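Local coordinates for protein lipase aflb (Neosartorya fumigata, PDB 6IDY) that probably hydrolyses ester bonds in lipids as a serine lipase of the alpha/beta-hydrolase fold, and carries a bound calcium ion, at residues 44-48 / 94-100; 69-73 / 87-93; 81-85 / 415-419; 230-234 / 361-365; 271-275 / 285-289. All blocks are in the same frame, centred on the assembly; numbering follows the deposited sequence.

Interaction 1. Residues 44-48 / 94-100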
# COMPACT_ATOMS: atom_id res chain seq x y z
N ILE A 44 -0.80 -1.26 24.40
CA ILE A 44 -0.88 -2.62 23.86
C ILE A 44 -0.84 -3.63 25.01
O ILE A 44 -1.79 -4.39 25.14
CB ILE A 44 0.13 -2.94 22.72
CG1 ILE A 44 -0.14 -2.05 21.49
CG2 ILE A 44 0.08 -4.43 22.34
CD1 ILE A 44 1.00 -1.97 20.46
N VAL A 45 0.23 -3.60 25.86
CA VAL A 45 0.40 -4.50 27.02
C VAL A 45 -0.79 -4.44 28.00
O VAL A 45 -1.16 -5.48 28.55
CB VAL A 45 1.77 -4.36 27.76
CG1 VAL A 45 2.94 -4.76 26.86
CG2 VAL A 45 1.98 -2.97 28.35
N SER A 46 -1.40 -3.25 28.18
CA SER A 46 -2.56 -3.02 29.04
C SER A 46 -3.82 -3.68 28.44
O SER A 46 -4.56 -4.33 29.17
CB SER A 46 -2.80 -1.53 29.24
OG SER A 46 -3.94 -1.26 30.04
N LYS A 47 -4.04 -3.51 27.12
CA LYS A 47 -5.19 -4.08 26.42
C LYS A 47 -5.11 -5.60 26.27
O LYS A 47 -6.14 -6.26 26.40
CB LYS A 47 -5.43 -3.38 25.07
CG LYS A 47 -6.81 -3.66 24.49
CD LYS A 47 -7.44 -2.45 23.83
CE LYS A 47 -8.93 -2.39 24.08
NZ LYS A 47 -9.64 -3.61 23.62
N ILE A 48 -3.90 -6.17 26.04
CA ILE A 48 -3.65 -7.61 25.90
C ILE A 48 -4.16 -8.39 27.11
O ILE A 48 -5.21 -9.03 27.04
CB ILE A 48 -2.16 -7.94 25.55
CG1 ILE A 48 -1.73 -7.38 24.16
CG2 ILE A 48 -1.84 -9.44 25.66
CD1 ILE A 48 -2.60 -7.70 22.93
N ILE A 94 -8.69 -0.59 18.31
CA ILE A 94 -8.09 -1.90 18.11
C ILE A 94 -8.32 -2.82 19.31
O ILE A 94 -7.80 -2.55 20.40
CB ILE A 94 -6.60 -1.84 17.68
CG1 ILE A 94 -6.27 -0.63 16.76
CG2 ILE A 94 -6.15 -3.17 17.05
CD1 ILE A 94 -7.11 -0.46 15.38
N PRO A 95 -9.10 -3.92 19.12
CA PRO A 95 -9.30 -4.85 20.24
C PRO A 95 -8.05 -5.70 20.48
O PRO A 95 -7.18 -5.79 19.60
CB PRO A 95 -10.51 -5.69 19.82
CG PRO A 95 -10.66 -5.49 18.37
CD PRO A 95 -9.76 -4.39 17.89
N ALA A 96 -7.98 -6.31 21.68
CA ALA A 96 -6.87 -7.14 22.16
C ALA A 96 -6.45 -8.26 21.22
O ALA A 96 -5.26 -8.45 21.01
CB ALA A 96 -7.20 -7.69 23.54
N ASP A 97 -7.42 -9.01 20.64
CA ASP A 97 -7.13 -10.12 19.73
C ASP A 97 -6.43 -9.65 18.44
O ASP A 97 -5.49 -10.30 17.98
CB ASP A 97 -8.39 -10.95 19.44
CG ASP A 97 -9.51 -10.21 18.70
OD1 ASP A 97 -9.79 -9.04 19.05
OD2 ASP A 97 -10.11 -10.82 17.78
N ILE A 98 -6.86 -8.49 17.90
CA ILE A 98 -6.25 -7.91 16.71
C ILE A 98 -4.86 -7.36 17.07
O ILE A 98 -3.90 -7.68 16.37
CB ILE A 98 -7.20 -6.90 15.98
CG1 ILE A 98 -8.43 -7.66 15.42
CG2 ILE A 98 -6.45 -6.15 14.85
CD1 ILE A 98 -9.61 -6.82 14.96
N LEU A 99 -4.75 -6.65 18.23
CA LEU A 99 -3.48 -6.13 18.75
C LEU A 99 -2.46 -7.25 18.95
O LEU A 99 -1.30 -7.08 18.58
CB LEU A 99 -3.68 -5.39 20.09
CG LEU A 99 -4.12 -3.92 20.04
CD1 LEU A 99 -4.38 -3.38 21.43
CD2 LEU A 99 -3.09 -3.05 19.33
N SER A 100 -2.90 -8.40 19.50
CA SER A 100 -2.06 -9.59 19.73
C SER A 100 -1.52 -10.13 18.41
O SER A 100 -0.33 -10.44 18.34
CB SER A 100 -2.85 -10.67 20.47
OG SER A 100 -2.05 -11.81 20.72

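Interaction 2. Residues 69-73 / 87-93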
# COMPACT_ATOMS: atom_id res chain seq x y z
N LYS A 69 -15.76 6.09 15.92
CA LYS A 69 -14.44 6.29 16.55
C LYS A 69 -13.50 7.00 15.58
O LYS A 69 -12.79 7.91 16.00
CB LYS A 69 -13.83 4.95 16.98
CG LYS A 69 -14.53 4.32 18.16
CD LYS A 69 -13.93 2.97 18.48
CE LYS A 69 -14.66 2.28 19.60
NZ LYS A 69 -14.44 2.97 20.90
N ILE A 70 -13.49 6.60 14.29
CA ILE A 70 -12.65 7.23 13.25
C ILE A 70 -13.06 8.71 13.08
O ILE A 70 -12.19 9.58 13.09
CB ILE A 70 -12.65 6.43 11.91
CG1 ILE A 70 -12.03 5.02 12.11
CG2 ILE A 70 -11.91 7.21 10.79
CD1 ILE A 70 -12.23 4.02 10.94
N GLN A 71 -14.38 8.98 13.00
CA GLN A 71 -14.94 10.33 12.86
C GLN A 71 -14.63 11.22 14.08
O GLN A 71 -14.50 12.44 13.93
CB GLN A 71 -16.44 10.28 12.53
CG GLN A 71 -16.66 9.75 11.11
CD GLN A 71 -18.04 9.98 10.57
OE1 GLN A 71 -18.30 10.97 9.88
NE2 GLN A 71 -18.95 9.05 10.86
N SER A 72 -14.45 10.60 15.27
CA SER A 72 -14.07 11.28 16.50
C SER A 72 -12.61 11.78 16.38
O SER A 72 -12.29 12.86 16.88
CB SER A 72 -14.20 10.32 17.69
OG SER A 72 -13.73 10.93 18.88
N ILE A 73 -11.74 11.00 15.70
CA ILE A 73 -10.34 11.35 15.46
C ILE A 73 -10.29 12.55 14.48
O ILE A 73 -9.46 13.44 14.64
CB ILE A 73 -9.51 10.13 14.94
CG1 ILE A 73 -9.51 8.97 15.96
CG2 ILE A 73 -8.08 10.53 14.54
CD1 ILE A 73 -9.00 7.60 15.41
N GLU A 87 -4.19 8.41 18.23
CA GLU A 87 -5.63 8.43 18.50
C GLU A 87 -6.34 7.10 18.27
O GLU A 87 -7.35 6.84 18.92
CB GLU A 87 -6.33 9.57 17.74
CG GLU A 87 -5.96 10.96 18.21
CD GLU A 87 -6.13 11.23 19.70
OE1 GLU A 87 -7.22 10.92 20.24
OE2 GLU A 87 -5.18 11.75 20.32
N ILE A 88 -5.80 6.25 17.36
CA ILE A 88 -6.28 4.90 17.04
C ILE A 88 -6.41 4.07 18.34
O ILE A 88 -7.42 3.39 18.54
CB ILE A 88 -5.31 4.27 15.98
CG1 ILE A 88 -5.67 4.70 14.53
CG2 ILE A 88 -5.14 2.75 16.09
CD1 ILE A 88 -6.95 4.18 13.93
N LEU A 89 -5.42 4.18 19.23
CA LEU A 89 -5.47 3.48 20.52
C LEU A 89 -6.24 4.25 21.58
O LEU A 89 -6.93 3.62 22.39
CB LEU A 89 -4.07 3.08 21.01
CG LEU A 89 -3.40 1.89 20.32
CD1 LEU A 89 -2.10 1.55 20.99
CD2 LEU A 89 -4.30 0.64 20.33
N THR A 90 -6.15 5.60 21.58
CA THR A 90 -6.85 6.48 22.55
C THR A 90 -8.37 6.26 22.51
O THR A 90 -9.01 6.18 23.56
CB THR A 90 -6.45 7.95 22.32
OG1 THR A 90 -5.02 8.06 22.31
CG2 THR A 90 -7.01 8.90 23.39
N VAL A 91 -8.93 6.11 21.29
CA VAL A 91 -10.37 5.87 21.08
C VAL A 91 -10.74 4.38 21.27
O VAL A 91 -11.92 4.04 21.20
CB VAL A 91 -10.90 6.44 19.73
CG1 VAL A 91 -10.63 7.94 19.61
CG2 VAL A 91 -10.34 5.68 18.53
N GLY A 92 -9.73 3.54 21.47
CA GLY A 92 -9.89 2.10 21.67
C GLY A 92 -10.43 1.36 20.46
O GLY A 92 -11.25 0.45 20.60
N LEU A 93 -9.98 1.75 19.26
CA LEU A 93 -10.43 1.14 18.01
C LEU A 93 -9.91 -0.29 17.82
O LEU A 93 -10.60 -1.12 17.23
CB LEU A 93 -10.04 2.04 16.81
CG LEU A 93 -10.66 1.71 15.44
CD1 LEU A 93 -12.13 1.99 15.41
CD2 LEU A 93 -10.02 2.52 14.35

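Interaction 3. Residues 81-85 / 415-419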
# COMPACT_ATOMS: atom_id res chain seq x y z
N PHE A 81 -0.09 11.54 10.15
CA PHE A 81 0.24 10.15 10.48
C PHE A 81 0.39 9.90 11.98
O PHE A 81 -0.22 8.96 12.49
CB PHE A 81 1.49 9.67 9.71
CG PHE A 81 2.06 8.34 10.18
CD1 PHE A 81 1.35 7.16 9.98
CD2 PHE A 81 3.31 8.27 10.79
CE1 PHE A 81 1.88 5.93 10.39
CE2 PHE A 81 3.83 7.04 11.20
CZ PHE A 81 3.11 5.88 11.00
N LEU A 82 1.21 10.73 12.67
CA LEU A 82 1.47 10.59 14.10
C LEU A 82 0.21 10.76 14.96
O LEU A 82 -0.01 9.96 15.88
CB LEU A 82 2.62 11.51 14.58
CG LEU A 82 4.01 11.28 13.96
CD1 LEU A 82 4.99 12.36 14.42
CD2 LEU A 82 4.57 9.90 14.31
N LYS A 83 -0.65 11.76 14.64
CA LYS A 83 -1.89 11.98 15.38
C LYS A 83 -2.85 10.83 15.17
O LYS A 83 -3.39 10.31 16.15
CB LYS A 83 -2.56 13.33 15.03
CG LYS A 83 -3.78 13.62 15.91
CD LYS A 83 -4.43 14.96 15.60
CE LYS A 83 -5.69 15.14 16.41
NZ LYS A 83 -6.37 16.43 16.10
N MET A 84 -3.02 10.39 13.91
CA MET A 84 -3.88 9.25 13.57
C MET A 84 -3.47 8.00 14.36
O MET A 84 -4.31 7.40 15.02
CB MET A 84 -3.86 8.99 12.05
CG MET A 84 -4.89 7.97 11.59
SD MET A 84 -6.59 8.57 11.70
CE MET A 84 -7.48 7.06 11.77
N THR A 85 -2.16 7.66 14.34
CA THR A 85 -1.60 6.48 15.02
C THR A 85 -1.82 6.52 16.53
O THR A 85 -2.20 5.51 17.12
CB THR A 85 -0.12 6.26 14.63
OG1 THR A 85 -0.01 6.35 13.22
CG2 THR A 85 0.41 4.91 15.09
N LEU A 415 -1.19 1.02 11.07
CA LEU A 415 -0.48 2.25 11.41
C LEU A 415 0.48 2.04 12.56
O LEU A 415 1.52 2.70 12.61
CB LEU A 415 -1.47 3.37 11.75
CG LEU A 415 -2.33 3.89 10.59
CD1 LEU A 415 -3.38 4.82 11.10
CD2 LEU A 415 -1.50 4.56 9.52
N LEU A 416 0.14 1.09 13.46
CA LEU A 416 0.97 0.74 14.61
C LEU A 416 2.24 0.03 14.16
O LEU A 416 3.32 0.29 14.69
CB LEU A 416 0.19 -0.11 15.62
CG LEU A 416 -1.16 0.46 16.10
CD1 LEU A 416 -1.94 -0.59 16.88
CD2 LEU A 416 -0.96 1.72 16.97
N ILE A 417 2.13 -0.83 13.14
CA ILE A 417 3.28 -1.52 12.55
C ILE A 417 4.12 -0.49 11.77
O ILE A 417 5.35 -0.45 11.94
CB ILE A 417 2.83 -2.71 11.66
CG1 ILE A 417 2.22 -3.83 12.52
CG2 ILE A 417 4.01 -3.24 10.82
CD1 ILE A 417 1.48 -4.90 11.73
N ALA A 418 3.45 0.36 10.97
CA ALA A 418 4.12 1.41 10.19
C ALA A 418 4.98 2.31 11.09
O ALA A 418 6.13 2.58 10.73
CB ALA A 418 3.10 2.23 9.40
N LEU A 419 4.47 2.68 12.29
CA LEU A 419 5.22 3.50 13.23
C LEU A 419 6.44 2.76 13.77
O LEU A 419 7.53 3.33 13.77
CB LEU A 419 4.35 4.02 14.40
CG LEU A 419 5.07 4.97 15.37
CD1 LEU A 419 5.50 6.26 14.67
CD2 LEU A 419 4.23 5.25 16.58

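Interaction 4. Residues 230-234 / 361-365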
# COMPACT_ATOMS: atom_id res chain seq x y z
N LEU A 230 -2.29 -5.04 -7.77
CA LEU A 230 -3.09 -4.20 -6.88
C LEU A 230 -2.10 -3.65 -5.87
O LEU A 230 -1.43 -4.42 -5.18
CB LEU A 230 -4.26 -4.94 -6.21
CG LEU A 230 -5.29 -4.03 -5.51
CD1 LEU A 230 -6.67 -4.62 -5.62
CD2 LEU A 230 -4.93 -3.80 -4.05
N SER A 231 -1.98 -2.33 -5.81
CA SER A 231 -1.04 -1.69 -4.91
C SER A 231 -1.72 -0.78 -3.89
O SER A 231 -2.86 -0.37 -4.09
CB SER A 231 -0.01 -0.91 -5.72
OG SER A 231 -0.52 0.32 -6.20
N TRP A 232 -1.01 -0.48 -2.80
CA TRP A 232 -1.45 0.44 -1.76
C TRP A 232 -0.34 1.43 -1.49
O TRP A 232 0.82 1.04 -1.44
CB TRP A 232 -1.85 -0.29 -0.45
CG TRP A 232 -2.25 0.66 0.65
CD1 TRP A 232 -3.24 1.60 0.60
CD2 TRP A 232 -1.64 0.78 1.94
NE1 TRP A 232 -3.28 2.31 1.78
CE2 TRP A 232 -2.31 1.83 2.62
CE3 TRP A 232 -0.61 0.09 2.61
CZ2 TRP A 232 -1.98 2.20 3.94
CZ3 TRP A 232 -0.28 0.47 3.90
CH2 TRP A 232 -0.97 1.50 4.56
N SER A 233 -0.70 2.73 -1.34
CA SER A 233 0.21 3.80 -0.96
C SER A 233 1.43 3.86 -1.90
O SER A 233 1.25 3.91 -3.12
CB SER A 233 0.63 3.61 0.51
OG SER A 233 1.40 4.68 1.02
N GLN A 234 2.66 3.80 -1.33
CA GLN A 234 3.92 3.78 -2.06
C GLN A 234 3.98 2.65 -3.10
O GLN A 234 4.72 2.76 -4.07
CB GLN A 234 5.10 3.66 -1.09
CG GLN A 234 6.45 3.91 -1.74
CD GLN A 234 7.53 3.11 -1.08
OE1 GLN A 234 8.29 2.40 -1.73
NE2 GLN A 234 7.62 3.21 0.23
N HIS A 361 -6.17 6.91 4.46
CA HIS A 361 -5.18 6.42 3.49
C HIS A 361 -5.28 4.89 3.43
O HIS A 361 -5.41 4.32 2.35
CB HIS A 361 -3.79 6.87 3.95
CG HIS A 361 -2.67 6.50 3.03
ND1 HIS A 361 -2.53 7.10 1.79
CD2 HIS A 361 -1.64 5.66 3.23
CE1 HIS A 361 -1.43 6.58 1.27
NE2 HIS A 361 -0.86 5.72 2.10
N GLU A 362 -5.27 4.24 4.62
CA GLU A 362 -5.43 2.79 4.82
C GLU A 362 -6.88 2.36 4.60
O GLU A 362 -7.11 1.28 4.07
CB GLU A 362 -4.88 2.33 6.20
CG GLU A 362 -5.55 2.92 7.45
CD GLU A 362 -5.23 4.36 7.82
OE1 GLU A 362 -4.39 4.99 7.14
OE2 GLU A 362 -5.83 4.87 8.80
N GLY A 363 -7.83 3.23 4.97
CA GLY A 363 -9.27 2.99 4.86
C GLY A 363 -9.80 2.70 3.47
O GLY A 363 -10.81 2.01 3.35
N VAL A 364 -9.13 3.20 2.42
CA VAL A 364 -9.56 2.93 1.04
C VAL A 364 -9.46 1.40 0.74
O VAL A 364 -10.26 0.89 -0.06
CB VAL A 364 -8.85 3.84 -0.02
CG1 VAL A 364 -9.46 3.66 -1.42
CG2 VAL A 364 -8.92 5.31 0.38
N LEU A 365 -8.58 0.67 1.46
CA LEU A 365 -8.44 -0.79 1.33
C LEU A 365 -9.73 -1.55 1.71
O LEU A 365 -9.94 -2.68 1.24
CB LEU A 365 -7.26 -1.32 2.17
CG LEU A 365 -5.85 -0.89 1.74
CD1 LEU A 365 -4.85 -1.11 2.86
CD2 LEU A 365 -5.42 -1.60 0.45

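Interaction 5. Residues 271-275 / 285-289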
# COMPACT_ATOMS: atom_id res chain seq x y z
N LEU A 271 9.41 21.89 6.87
CA LEU A 271 10.51 21.28 6.11
C LEU A 271 10.93 19.97 6.77
O LEU A 271 12.03 19.82 7.29
CB LEU A 271 11.68 22.27 5.95
CG LEU A 271 11.38 23.50 5.06
CD1 LEU A 271 12.42 24.60 5.27
CD2 LEU A 271 11.27 23.11 3.59
N VAL A 272 9.99 19.02 6.75
CA VAL A 272 10.09 17.71 7.38
C VAL A 272 9.62 16.63 6.41
O VAL A 272 8.94 16.93 5.43
CB VAL A 272 9.30 17.66 8.73
CG1 VAL A 272 9.94 18.56 9.79
CG2 VAL A 272 7.81 17.99 8.54
N CYS A 273 9.96 15.37 6.68
CA CYS A 273 9.58 14.29 5.78
C CYS A 273 8.12 13.86 5.88
O CYS A 273 7.56 13.89 6.97
CB CYS A 273 10.50 13.08 5.99
SG CYS A 273 10.27 12.25 7.58
N PRO A 274 7.53 13.31 4.79
CA PRO A 274 6.20 12.69 4.90
C PRO A 274 6.21 11.57 5.95
O PRO A 274 7.28 11.04 6.27
CB PRO A 274 5.99 12.08 3.51
CG PRO A 274 6.85 12.92 2.60
CD PRO A 274 8.06 13.18 3.42
N TRP A 275 5.02 11.23 6.50
CA TRP A 275 4.83 10.22 7.55
C TRP A 275 5.39 10.67 8.90
O TRP A 275 4.64 11.18 9.73
CB TRP A 275 5.39 8.83 7.17
CG TRP A 275 4.72 8.19 5.99
CD1 TRP A 275 4.89 8.50 4.67
CD2 TRP A 275 3.81 7.08 6.03
NE1 TRP A 275 4.13 7.66 3.89
CE2 TRP A 275 3.46 6.78 4.69
CE3 TRP A 275 3.25 6.32 7.06
CZ2 TRP A 275 2.54 5.77 4.37
CZ3 TRP A 275 2.37 5.30 6.74
CH2 TRP A 275 2.04 5.02 5.41
N LEU A 285 10.70 7.74 2.69
CA LEU A 285 9.92 8.85 3.26
C LEU A 285 10.32 10.15 2.57
O LEU A 285 9.45 10.86 2.07
CB LEU A 285 10.07 8.97 4.79
CG LEU A 285 9.64 7.76 5.66
CD1 LEU A 285 9.54 8.15 7.13
CD2 LEU A 285 8.30 7.17 5.21
N TRP A 286 11.64 10.41 2.47
CA TRP A 286 12.16 11.60 1.80
C TRP A 286 11.81 11.66 0.32
O TRP A 286 11.44 12.72 -0.16
CB TRP A 286 13.66 11.79 2.05
CG TRP A 286 13.97 12.44 3.36
CD1 TRP A 286 14.72 11.93 4.37
CD2 TRP A 286 13.46 13.70 3.84
NE1 TRP A 286 14.75 12.80 5.44
CE2 TRP A 286 13.99 13.90 5.13
CE3 TRP A 286 12.63 14.70 3.29
CZ2 TRP A 286 13.71 15.04 5.89
CZ3 TRP A 286 12.37 15.84 4.03
CH2 TRP A 286 12.90 16.00 5.31
N GLN A 287 11.87 10.51 -0.38
CA GLN A 287 11.55 10.42 -1.82
C GLN A 287 10.08 10.70 -2.13
O GLN A 287 9.77 11.08 -3.25
CB GLN A 287 11.93 9.05 -2.39
CG GLN A 287 13.43 8.86 -2.53
CD GLN A 287 13.79 7.44 -2.85
OE1 GLN A 287 13.35 6.49 -2.19
NE2 GLN A 287 14.62 7.27 -3.86
N GLN A 288 9.20 10.51 -1.15
CA GLN A 288 7.76 10.70 -1.35
C GLN A 288 7.31 12.16 -1.14
O GLN A 288 6.11 12.43 -1.12
CB GLN A 288 6.95 9.71 -0.51
CG GLN A 288 7.05 8.31 -1.12
CD GLN A 288 6.40 7.27 -0.27
OE1 GLN A 288 7.00 6.74 0.67
NE2 GLN A 288 5.17 6.97 -0.58
N GLY A 289 8.27 13.08 -1.06
CA GLY A 289 7.96 14.50 -1.03
C GLY A 289 7.52 14.94 -2.41
O GLY A 289 7.97 14.36 -3.41

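Interaction 1. Residues 44-48 / 94-100
I44 and K47, on the last turn of helix 31-47, pack against L99 on the first turns of helix 96-103. This is a helix-helix contact in the helical layer over the alpha/beta-hydrolase core. The tight side is centred on L99, whose two methyls go to different partners: CD2 meets I44 CG1 at 3.8 Å, and CD1 meets K47 CB, also at 3.8 Å. The lysine and leucine chains run nearly perpendicular. I44 and L99 are buried, with L89 of helix 81-90 touching both. K47 leaves its backbone with CG anti to N (chi1 -164°), then bends at each later torsion. That path lays CD 3.5 Å from I94 O and carries NZ past P95, the N-cap of helix 96-103, to a salt bridge with D59. The looser side lies at I48 and S100, both exposed to solvent. I48 is poorly ordered, and the chain cannot be followed for six residues after it, so its CD1 contact with L99 CB is less certain than the rest. Where the two backbones come closest, CB of A96 presses against K47 O at 3.4 Å.

Interaction 2. Residues 69-73 / 87-93
K69 and I73 face V91, E87 and L93 between helix 63-73 and the C-terminal end of helix 81-90. One polar bond joins the two segments: K69 NZ donates to V91 O over 2.8 Å, approaching almost in line with the C=O bond (172°). The lysine chain is extended as far as CE and turns only at chi4 (-69°), the bend that sets the ammonium in front of the carbonyl. K58 O is a second acceptor for the same nitrogen. The carbonyl belongs to a helix end that closes in a Schellman motif: G92 leaves the helix with positive phi (66°), its N bonds back to L89 O, and L93 N reaches I88 O. This turn swings L93 round to the side of K69. Apolar packing makes up the rest. L93 spreads its methyls over two partners, CD1 to K69 CD at 3.7 Å and CD2 to I70 CG1 at 3.9 Å, and helix 405-412 touches the same leucine. V91 CG2 meets I73 CD1 at 3.9 Å, the two side chains running about perpendicular. Further along, I73 slides antiparallel past the base of E87, its CG1 3.7 Å from E87 CB, while the carboxylate of E87 turns out of the contact.

Interaction 3. Residues 81-85 / 415-419
F81 reaches L415 and L419 because its CG stands anti to the backbone N (chi1 169°), which carries the ring out to helix 414-424. The ring meets that helix by its edge: L415 CD2 lies near its plane, 3.7 Å from F81 CE1, and the backbone N of L419 lies near it too, 3.7 Å from F81 CZ. One ring face carries T85 OG1 instead. That hydroxyl sits beside its own backbone N (chi1 -48°) and donates to F81 O at 2.7 Å, entering from above the carbonyl plane, while T85 N bonds the same oxygen from the other face. The hydroxyl's bond fixes the rotation of the side chain and so aims the other branch, T85 CG2, at L415 O, 3.5 Å away. These are two helices of the layer outside the central sheet, and the short segments cross steeply, with 128° between their N-to-C directions and axes 10.1 Å apart. L415 points toward helix 81-90, its CD1 3.5 Å from M84 CG. L419 turns CD1 to L82 CD2 at 3.8 Å, those two side chains meeting almost perpendicularly. I36 of helix 31-47 touches both L82 and L419, and W275 makes an edge-to-face pair with F81.

Interaction 4. Residues 230-234 / 361-365
S233 and H361 meet through OG and NE2, 2.7 Å apart, with the hydroxyl at the edge of the imidazole and near its plane. On the other nitrogen, H361 ND1 is hydrogen-bonded to D318, which completes a Ser-His-Asp arrangement consistent with the catalytic triad of an alpha/beta-hydrolase lipase. S233, just past the end of strand 227-232, has positive phi (54°), as at the nucleophile elbow of this fold. Beside this pair stands W232, its five-membered ring inclined at 47° to the imidazole; W232 CZ2 lies 3.5 Å from H361 CD2. The indole holds the histidine's backbone: W232 NE1 donates to H361 O at 3.0 Å in a nearly straight bond (171°) that leaves in the indole plane but arrives above the carbonyl plane. S260 OG bonds the same oxygen. L365 crosses the indole at about a right angle and places CD1 over the five-membered ring, 3.7 Å from its centroid, a CH-pi contact. S233 CB lies over the opposite face, so the indole is sandwiched. Both segments belong to the centre of the fold. Strand 227-232 pairs with strands 161-166 and 253-259; the loop holding H361 leads toward helix 368-379, while Y177 of helix 173-178 touches W232 and L365.

Interaction 5. Residues 271-275 / 285-289
A loop cross-linked by the disulfide C273-C281 packs here on the short helix 283-287 that follows it, and C273 and W286 make the central touch. The six-membered ring of W286 lies flat beneath the cysteine: C273 CB sits over its centre, 3.5 Å from the centroid, as a CH-pi contact. C273 N is 3.3 Å from W286 CH2, so the backbone leading into the cysteine also rests on the indole. SG is farther off, 4.9 Å from that centroid, a long sulfur-aromatic contact. It lies between the backbone N and the carbonyl carbon (chi1 69°), and from there its bond to C281 closes the loop. At its polar end, W286 NE1 is hydrogen-bonded to T429 O. In the alpha/beta-hydrolase fold the whole element is an excursion after strand 253-259, and it lies against helix 414-424, where W275 touches A418 and L285 touches V422. Packing is close at P274, whose CD lies 3.0 Å from L285 O, while CG of the same proline is 3.8 Å from Q288 O. The L285 side chain crosses W275 at about a right angle, CD2 3.7 Å from W275 CD1. Q288 is held by both ends of its amide, NE2 to D262 and OE1 to T169.

How the interactions relate
Interactions 1, 2 and 3 form one helical layer, their centres 12 to 16 Å apart. Interactions 2 and 3 share helix 81-90, and L89 of interaction 2 and L416 of interaction 3 both touch L99 of interaction 1. Along the chain, interaction 2 falls between the two segments of interaction 1, whereas interaction 3 brings in helix 414-424 from near the C-terminus. Interaction 4 is made by chain between the two segments of interaction 3, and interaction 5 falls in turn between those of interaction 4. The centre of interaction 4 lies about 4 Å from the centre of the chain, and L415 and M84 reach its E362. W275 of interaction 5 touches F81 as well as S233 and H361, so the helical layer comes right up to the probable active site.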